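Local coordinates for protein glycoside Hydrolase Family 43_12 (Metagenome, PDB 7JVH) that probably hydrolyses glycosidic bonds in plant cell-wall polysaccharides such as xylan or arabinoxylan, as a family 43 (subfamily 12) glycoside hydrolase, at residues V76-I88 with D394-N406. Sequence-based numbering, arbitrary orientation.
Sequences VNSSFAMFPGVPI and DYRWVAMRGPKEN
Met82 and Phe83 run antiparallel to Ala399 and Met400 as a two-stranded sheet. Phe83 and Ala399 form the hydrogen-bonded pair, Phe83 N to Ala399 O at 2.8 Å and Ala399 N to Phe83 O at 2.9 Å, the latter nearly straight (177° at the hydrogen). Arg401 N donates a third bond, 3.0 Å, to Ala81 O, a carbonyl of the type II' turn from Ser79 to Met82 that leads into the strand. On the face of the non-hydrogen-bonded pair, two selenomethionines cross: Met400 SE lies 4.0 Å from Met82 CG, and Met400, bent at chi2 and chi3, brings its CE to Ala81 CB (3.7 Å). The extended Met82 carries its SE to Val398 CG2. On the other face Phe83, CG anti to the backbone N (chi1 -172°), sets CE2 obliquely against Pro403 CB at 3.6 Å, while its CB meets Gly402 O. Replacing Phe83 with alanine would probably deprive Pro403 of the ring packed against it and leave a gap there. Arg401 NE hydrogen-bonds to Cys115 O, and NH2 forms a salt bridge with Glu467. The buried strand pair thus joins the family 43 catalytic domain, a five-bladed beta-propeller, to the C-terminal concanavalin A-like beta-sandwich.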
ATOM      1  N   VAL A  76      -5.150  -0.057   8.693  1.00 57.18           N
ATOM      2  CA  VAL A  76      -3.819   0.335   8.243  1.00 54.57           C
ATOM      3  C   VAL A  76      -3.225  -0.675   7.261  1.00 53.56           C
ATOM      4  O   VAL A  76      -3.688  -1.817   7.183  1.00 58.01           O
ATOM      5  CB  VAL A  76      -2.874   0.563   9.427  1.00 51.03           C
ATOM      6  CG1 VAL A  76      -3.395   1.667  10.336  1.00 40.27           C
ATOM      7  CG2 VAL A  76      -2.653  -0.718  10.221  1.00 56.23           C
ATOM      8  N   ASN A  77      -2.200  -0.223   6.524  1.00 53.44           N
ATOM      9  CA  ASN A  77      -1.578  -0.949   5.420  1.00 45.53           C
ATOM     10  C   ASN A  77      -0.042  -0.785   5.404  1.00 37.32           C
ATOM     11  O   ASN A  77       0.507   0.188   5.940  1.00 50.11           O
ATOM     12  CB  ASN A  77      -2.145  -0.429   4.098  1.00 55.39           C
ATOM     13  CG  ASN A  77      -3.660  -0.539   4.023  1.00 62.36           C
ATOM     14  OD1 ASN A  77      -4.403   0.427   4.266  1.00 63.87           O
ATOM     15  ND2 ASN A  77      -4.129  -1.732   3.676  1.00 56.66           N
ATOM     16  N   SER A  78       0.642  -1.749   4.782  1.00 38.48           N
ATOM     17  CA  SER A  78       2.062  -1.664   4.506  1.00 39.02           C
ATOM     18  C   SER A  78       2.301  -0.632   3.407  1.00 50.65           C
ATOM     19  O   SER A  78       1.394  -0.317   2.649  1.00 47.80           O
ATOM     20  CB  SER A  78       2.625  -3.028   4.095  1.00 42.91           C
ATOM     21  OG  SER A  78       1.856  -3.642   3.094  1.00 39.98           O
ATOM     22  N   SER A  79       3.528  -0.093   3.346  1.00 57.83           N
ATOM     23  CA  SER A  79       3.870   0.994   2.439  1.00 51.10           C
ATOM     24  C   SER A  79       5.296   1.001   1.900  1.00 53.67           C
ATOM     25  O   SER A  79       5.627   1.815   1.027  1.00 48.10           O
ATOM     26  CB  SER A  79       3.568   2.342   3.103  1.00 49.03           C
ATOM     27  OG  SER A  79       4.131   2.434   4.395  1.00 56.79           O
ATOM     28  N   PHE A  80       6.160   0.139   2.442  1.00 57.71           N
ATOM     29  CA  PHE A  80       7.503  -0.086   1.905  1.00 50.19           C
ATOM     30  C   PHE A  80       8.335   1.218   1.943  1.00 49.48           C
ATOM     31  O   PHE A  80       8.495   1.785   3.024  1.00 53.64           O
ATOM     32  CB  PHE A  80       7.360  -0.834   0.562  1.00 51.78           C
ATOM     33  CG  PHE A  80       6.551  -2.086   0.715  1.00 65.87           C
ATOM     34  CD1 PHE A  80       7.148  -3.256   1.146  1.00 56.78           C
ATOM     35  CD2 PHE A  80       5.183  -2.073   0.546  1.00 67.90           C
ATOM     36  CE1 PHE A  80       6.410  -4.402   1.349  1.00 57.14           C
ATOM     37  CE2 PHE A  80       4.441  -3.237   0.769  1.00 68.04           C
ATOM     38  CZ  PHE A  80       5.062  -4.391   1.172  1.00 52.97           C
ATOM     39  N   ALA A  81       8.825   1.709   0.804  1.00 38.49           N
ATOM     40  CA  ALA A  81       9.696   2.900   0.790  1.00 47.73           C
ATOM     41  C   ALA A  81       9.012   4.264   0.667  1.00 52.36           C
ATOM     42  O   ALA A  81       9.678   5.294   0.546  1.00 51.90           O
ATOM     43  CB  ALA A  81      10.763   2.749  -0.289  1.00 48.05           C
HETATM   44  N   MSE A  82       7.678   4.277   0.680  1.00 58.55           N
HETATM   45  CA  MSE A  82       6.924   5.514   0.522  1.00 49.48           C
HETATM   46  C   MSE A  82       6.938   6.260   1.852  1.00 52.40           C
HETATM   47  O   MSE A  82       7.016   5.635   2.911  1.00 62.47           O
HETATM   48  CB  MSE A  82       5.492   5.214   0.065  1.00 39.14           C
HETATM   49  CG  MSE A  82       5.397   4.491  -1.274  1.00 56.52           C
HETATM   50 SE   MSE A  82       3.506   4.052  -1.673  1.00 61.06          SE
HETATM   51  CE  MSE A  82       3.329   2.942  -3.287  1.00 33.20           C
ATOM     52  N   PHE A  83       6.897   7.595   1.789  1.00 50.49           N
ATOM     53  CA  PHE A  83       6.845   8.422   2.985  1.00 49.43           C
ATOM     54  C   PHE A  83       5.823   9.543   2.822  1.00 61.04           C
ATOM     55  O   PHE A  83       5.815  10.229   1.801  1.00 76.10           O
ATOM     56  CB  PHE A  83       8.207   9.018   3.322  1.00 49.26           C
ATOM     57  CG  PHE A  83       8.236   9.707   4.650  1.00 49.29           C
ATOM     58  CD1 PHE A  83       8.503   8.985   5.814  1.00 49.91           C
ATOM     59  CD2 PHE A  83       7.945  11.053   4.756  1.00 40.75           C
ATOM     60  CE1 PHE A  83       8.512   9.629   7.043  1.00 60.12           C
ATOM     61  CE2 PHE A  83       7.943  11.690   5.980  1.00 40.09           C
ATOM     62  CZ  PHE A  83       8.237  10.987   7.121  1.00 58.06           C
ATOM     63  N   PRO A  84       4.919   9.779   3.806  1.00 62.60           N
ATOM     64  CA  PRO A  84       4.858   8.995   5.043  1.00 64.03           C
ATOM     65  C   PRO A  84       4.389   7.576   4.803  1.00 57.50           C
ATOM     66  O   PRO A  84       3.849   7.287   3.741  1.00 56.86           O
ATOM     67  CB  PRO A  84       3.839   9.763   5.867  1.00 61.83           C
ATOM     68  CG  PRO A  84       2.966  10.413   4.845  1.00 60.52           C
ATOM     69  CD  PRO A  84       3.882  10.825   3.759  1.00 61.75           C
ATOM     70  N   GLY A  85       4.609   6.704   5.795  1.00 51.10           N
ATOM     71  CA  GLY A  85       4.299   5.288   5.691  1.00 49.57           C
ATOM     72  C   GLY A  85       3.120   4.906   6.555  1.00 51.24           C
ATOM     73  O   GLY A  85       2.770   5.629   7.479  1.00 56.23           O
ATOM     74  N   VAL A  86       2.518   3.758   6.229  1.00 53.34           N
ATOM     75  CA  VAL A  86       1.374   3.175   6.942  1.00 52.32           C
ATOM     76  C   VAL A  86       0.198   4.145   6.998  1.00 46.68           C
ATOM     77  O   VAL A  86      -0.006   4.823   8.006  1.00 56.67           O
ATOM     78  CB  VAL A  86       1.766   2.690   8.363  1.00 56.10           C
ATOM     79  CG1 VAL A  86       0.612   1.941   9.038  1.00 49.23           C
ATOM     80  CG2 VAL A  86       3.017   1.835   8.288  1.00 53.68           C
ATOM     81  N   PRO A  87      -0.627   4.228   5.929  1.00 47.28           N
ATOM     82  CA  PRO A  87      -1.789   5.115   5.945  1.00 51.51           C
ATOM     83  C   PRO A  87      -2.813   4.526   6.895  1.00 55.25           C
ATOM     84  O   PRO A  87      -2.889   3.297   6.992  1.00 60.75           O
ATOM     85  CB  PRO A  87      -2.277   5.078   4.501  1.00 44.13           C
ATOM     86  CG  PRO A  87      -1.795   3.768   3.973  1.00 50.85           C
ATOM     87  CD  PRO A  87      -0.509   3.449   4.686  1.00 40.47           C
ATOM     88  N   ILE A  88      -3.548   5.388   7.606  1.00 50.68           N
ATOM     89  CA  ILE A  88      -4.534   4.944   8.580  1.00 50.85           C
ATOM     90  C   ILE A  88      -5.917   5.544   8.278  1.00 65.15           C
ATOM     91  O   ILE A  88      -6.071   6.767   8.142  1.00 72.39           O
ATOM     92  CB  ILE A  88      -4.057   5.214  10.024  1.00 53.23           C
ATOM     93  CG1 ILE A  88      -5.131   4.793  11.038  1.00 53.08           C
ATOM     94  CG2 ILE A  88      -3.635   6.670  10.209  1.00 54.11           C
ATOM     95  CD1 ILE A  88      -4.597   4.595  12.441  1.00 50.75           C
ATOM     96  N   ASP A 394      -3.512  16.640   0.953  1.00 66.56           N
ATOM     97  CA  ASP A 394      -4.302  15.433   1.130  1.00 63.71           C
ATOM     98  C   ASP A 394      -3.375  14.257   1.427  1.00 66.40           C
ATOM     99  O   ASP A 394      -2.345  14.114   0.781  1.00 69.67           O
ATOM    100  CB  ASP A 394      -5.136  15.181  -0.134  1.00 68.36           C
ATOM    101  CG  ASP A 394      -6.176  14.104   0.050  1.00 79.81           C
ATOM    102  OD1 ASP A 394      -5.803  12.906   0.055  1.00 76.04           O
ATOM    103  OD2 ASP A 394      -7.377  14.463   0.141  1.00 85.76           O
ATOM    104  N   TYR A 395      -3.771  13.409   2.387  1.00 60.72           N
ATOM    105  CA  TYR A 395      -2.957  12.281   2.876  1.00 54.95           C
ATOM    106  C   TYR A 395      -2.720  11.136   1.887  1.00 53.45           C
ATOM    107  O   TYR A 395      -2.082  10.145   2.250  1.00 60.42           O
ATOM    108  CB  TYR A 395      -3.577  11.656   4.124  1.00 45.36           C
ATOM    109  CG  TYR A 395      -3.717  12.553   5.332  1.00 55.17           C
ATOM    110  CD1 TYR A 395      -2.609  13.162   5.901  1.00 56.82           C
ATOM    111  CD2 TYR A 395      -4.963  12.741   5.947  1.00 54.67           C
ATOM    112  CE1 TYR A 395      -2.737  13.961   7.034  1.00 60.09           C
ATOM    113  CE2 TYR A 395      -5.093  13.534   7.065  1.00 51.12           C
ATOM    114  CZ  TYR A 395      -3.983  14.139   7.601  1.00 58.11           C
ATOM    115  OH  TYR A 395      -4.123  14.936   8.705  1.00 67.90           O
ATOM    116  N   ARG A 396      -3.256  11.252   0.666  1.00 54.69           N
ATOM    117  CA  ARG A 396      -3.025  10.279  -0.412  1.00 54.82           C
ATOM    118  C   ARG A 396      -1.712  10.492  -1.135  1.00 57.30           C
ATOM    119  O   ARG A 396      -1.245   9.598  -1.839  1.00 58.44           O
ATOM    120  CB  ARG A 396      -4.131  10.352  -1.463  1.00 51.99           C
ATOM    121  CG  ARG A 396      -5.319   9.471  -1.177  1.00 68.44           C
ATOM    122  CD  ARG A 396      -6.453   9.806  -2.133  1.00 76.58           C
ATOM    123  NE  ARG A 396      -6.941  11.170  -1.924  1.00 67.70           N
ATOM    124  CZ  ARG A 396      -8.099  11.625  -2.378  1.00 62.08           C
ATOM    125  NH1 ARG A 396      -8.864  10.864  -3.137  1.00 62.27           N
ATOM    126  NH2 ARG A 396      -8.446  12.878  -2.130  1.00 55.56           N
ATOM    127  N   TRP A 397      -1.141  11.694  -0.982  1.00 54.88           N
ATOM    128  CA  TRP A 397       0.085  12.082  -1.647  1.00 54.40           C
ATOM    129  C   TRP A 397       1.297  11.628  -0.853  1.00 56.04           C
ATOM    130  O   TRP A 397       1.432  11.950   0.315  1.00 63.37           O
ATOM    131  CB  TRP A 397       0.097  13.586  -1.846  1.00 59.12           C
ATOM    132  CG  TRP A 397      -0.942  13.995  -2.822  1.00 63.14           C
ATOM    133  CD1 TRP A 397      -2.163  14.528  -2.539  1.00 56.02           C
ATOM    134  CD2 TRP A 397      -0.876  13.862  -4.246  1.00 53.64           C
ATOM    135  NE1 TRP A 397      -2.859  14.743  -3.699  1.00 59.65           N
ATOM    136  CE2 TRP A 397      -2.090  14.342  -4.762  1.00 52.58           C
ATOM    137  CE3 TRP A 397       0.087  13.372  -5.132  1.00 50.89           C
ATOM    138  CZ2 TRP A 397      -2.363  14.362  -6.128  1.00 47.73           C
ATOM    139  CZ3 TRP A 397      -0.184  13.390  -6.496  1.00 48.32           C
ATOM    140  CH2 TRP A 397      -1.399  13.896  -6.979  1.00 47.98           C
ATOM    141  N   VAL A 398       2.171  10.866  -1.516  1.00 52.75           N
ATOM    142  CA  VAL A 398       3.384  10.326  -0.923  1.00 56.34           C
ATOM    143  C   VAL A 398       4.608  10.744  -1.733  1.00 61.51           C
ATOM    144  O   VAL A 398       4.500  11.089  -2.920  1.00 65.40           O
ATOM    145  CB  VAL A 398       3.337   8.783  -0.855  1.00 52.93           C
ATOM    146  CG1 VAL A 398       2.237   8.326   0.102  1.00 43.81           C
ATOM    147  CG2 VAL A 398       3.154   8.159  -2.240  1.00 57.08           C
ATOM    148  N   ALA A 399       5.771  10.714  -1.071  1.00 51.62           N
ATOM    149  CA  ALA A 399       7.069  10.911  -1.701  1.00 48.95           C
ATOM    150  C   ALA A 399       7.829   9.597  -1.561  1.00 51.81           C
ATOM    151  O   ALA A 399       7.501   8.776  -0.708  1.00 55.35           O
ATOM    152  CB  ALA A 399       7.811  12.040  -1.025  1.00 42.37           C
HETATM  153  N   MSE A 400       8.826   9.387  -2.425  1.00 57.89           N
HETATM  154  CA  MSE A 400       9.690   8.219  -2.360  1.00 55.88           C
HETATM  155  C   MSE A 400      10.919   8.543  -1.520  1.00 51.04           C
HETATM  156  O   MSE A 400      11.616   9.507  -1.806  1.00 70.72           O
HETATM  157  CB  MSE A 400      10.108   7.782  -3.768  1.00 56.41           C
HETATM  158  CG  MSE A 400       8.973   7.229  -4.611  1.00 57.52           C
HETATM  159 SE   MSE A 400       8.233   5.584  -3.844  1.00 60.23          SE
HETATM  160  CE  MSE A 400       9.798   4.479  -3.376  1.00 34.42           C
ATOM    161  N   ARG A 401      11.151   7.744  -0.472  1.00 39.95           N
ATOM    162  CA  ARG A 401      12.411   7.733   0.263  1.00 54.65           C
ATOM    163  C   ARG A 401      12.750   9.013   1.048  1.00 58.29           C
ATOM    164  O   ARG A 401      13.911   9.268   1.351  1.00 51.75           O
ATOM    165  CB  ARG A 401      13.579   7.369  -0.673  1.00 50.18           C
ATOM    166  CG  ARG A 401      13.391   6.046  -1.405  1.00 46.56           C
ATOM    167  CD  ARG A 401      14.637   5.632  -2.153  1.00 36.66           C
ATOM    168  NE  ARG A 401      14.589   4.218  -2.509  1.00 46.80           N
ATOM    169  CZ  ARG A 401      14.181   3.737  -3.684  1.00 53.74           C
ATOM    170  NH1 ARG A 401      13.760   4.531  -4.654  1.00 50.63           N
ATOM    171  NH2 ARG A 401      14.210   2.418  -3.892  1.00 68.91           N
ATOM    172  N   GLY A 402      11.728   9.796   1.410  1.00 37.71           N
ATOM    173  CA  GLY A 402      11.926  11.015   2.173  1.00 38.48           C
ATOM    174  C   GLY A 402      10.673  11.878   2.266  1.00 48.34           C
ATOM    175  O   GLY A 402       9.690  11.624   1.574  1.00 52.78           O
ATOM    176  N   PRO A 403      10.679  12.928   3.114  1.00 46.52           N
ATOM    177  CA  PRO A 403       9.513  13.801   3.259  1.00 46.51           C
ATOM    178  C   PRO A 403       9.393  14.825   2.132  1.00 54.23           C
ATOM    179  O   PRO A 403      10.408  15.328   1.641  1.00 66.42           O
ATOM    180  CB  PRO A 403       9.764  14.501   4.601  1.00 61.64           C
ATOM    181  CG  PRO A 403      11.246  14.455   4.789  1.00 61.90           C
ATOM    182  CD  PRO A 403      11.800  13.310   3.981  1.00 41.18           C
ATOM    183  N   LYS A 404       8.151  15.118   1.737  1.00 44.91           N
ATOM    184  CA  LYS A 404       7.820  16.134   0.739  1.00 59.04           C
ATOM    185  C   LYS A 404       8.175  17.540   1.208  1.00 65.04           C
ATOM    186  O   LYS A 404       8.422  18.436   0.390  1.00 65.88           O
ATOM    187  CB  LYS A 404       6.330  16.070   0.386  1.00 55.20           C
ATOM    188  CG  LYS A 404       5.405  16.481   1.511  1.00 46.10           C
ATOM    189  CD  LYS A 404       3.958  16.124   1.225  1.00 47.77           C
ATOM    190  CE  LYS A 404       3.041  16.579   2.333  1.00 51.39           C
ATOM    191  NZ  LYS A 404       2.963  15.483   3.317  1.00 57.62           N
ATOM    192  N   GLU A 405       8.204  17.713   2.536  1.00 66.16           N
ATOM    193  CA  GLU A 405       8.569  18.977   3.185  1.00 69.02           C
ATOM    194  C   GLU A 405       9.967  19.469   2.804  1.00 61.64           C
ATOM    195  O   GLU A 405      10.223  20.667   2.855  1.00 73.31           O
ATOM    196  CB  GLU A 405       8.462  18.868   4.706  1.00 69.53           C
ATOM    197  CG  GLU A 405       7.033  18.818   5.235  1.00 61.57           C
ATOM    198  CD  GLU A 405       6.343  17.499   4.968  1.00 74.49           C
ATOM    199  OE1 GLU A 405       7.050  16.485   4.689  1.00 82.37           O
ATOM    200  OE2 GLU A 405       5.088  17.470   5.019  1.00 83.75           O
ATOM    201  N   ASN A 406      10.854  18.548   2.417  1.00 53.24           N
ATOM    202  CA  ASN A 406      12.195  18.893   1.945  1.00 63.17           C
ATOM    203  C   ASN A 406      12.263  19.524   0.551  1.00 61.99           C
ATOM    204  O   ASN A 406      13.328  19.983   0.149  1.00 68.75           O
ATOM    205  CB  ASN A 406      13.105  17.647   1.950  1.00 65.59           C
ATOM    206  CG  ASN A 406      13.432  17.157   3.336  1.00 64.26           C
ATOM    207  OD1 ASN A 406      13.215  17.844   4.327  1.00 67.76           O
ATOM    208  ND2 ASN A 406      13.960  15.950   3.404  1.00 60.12           N
TER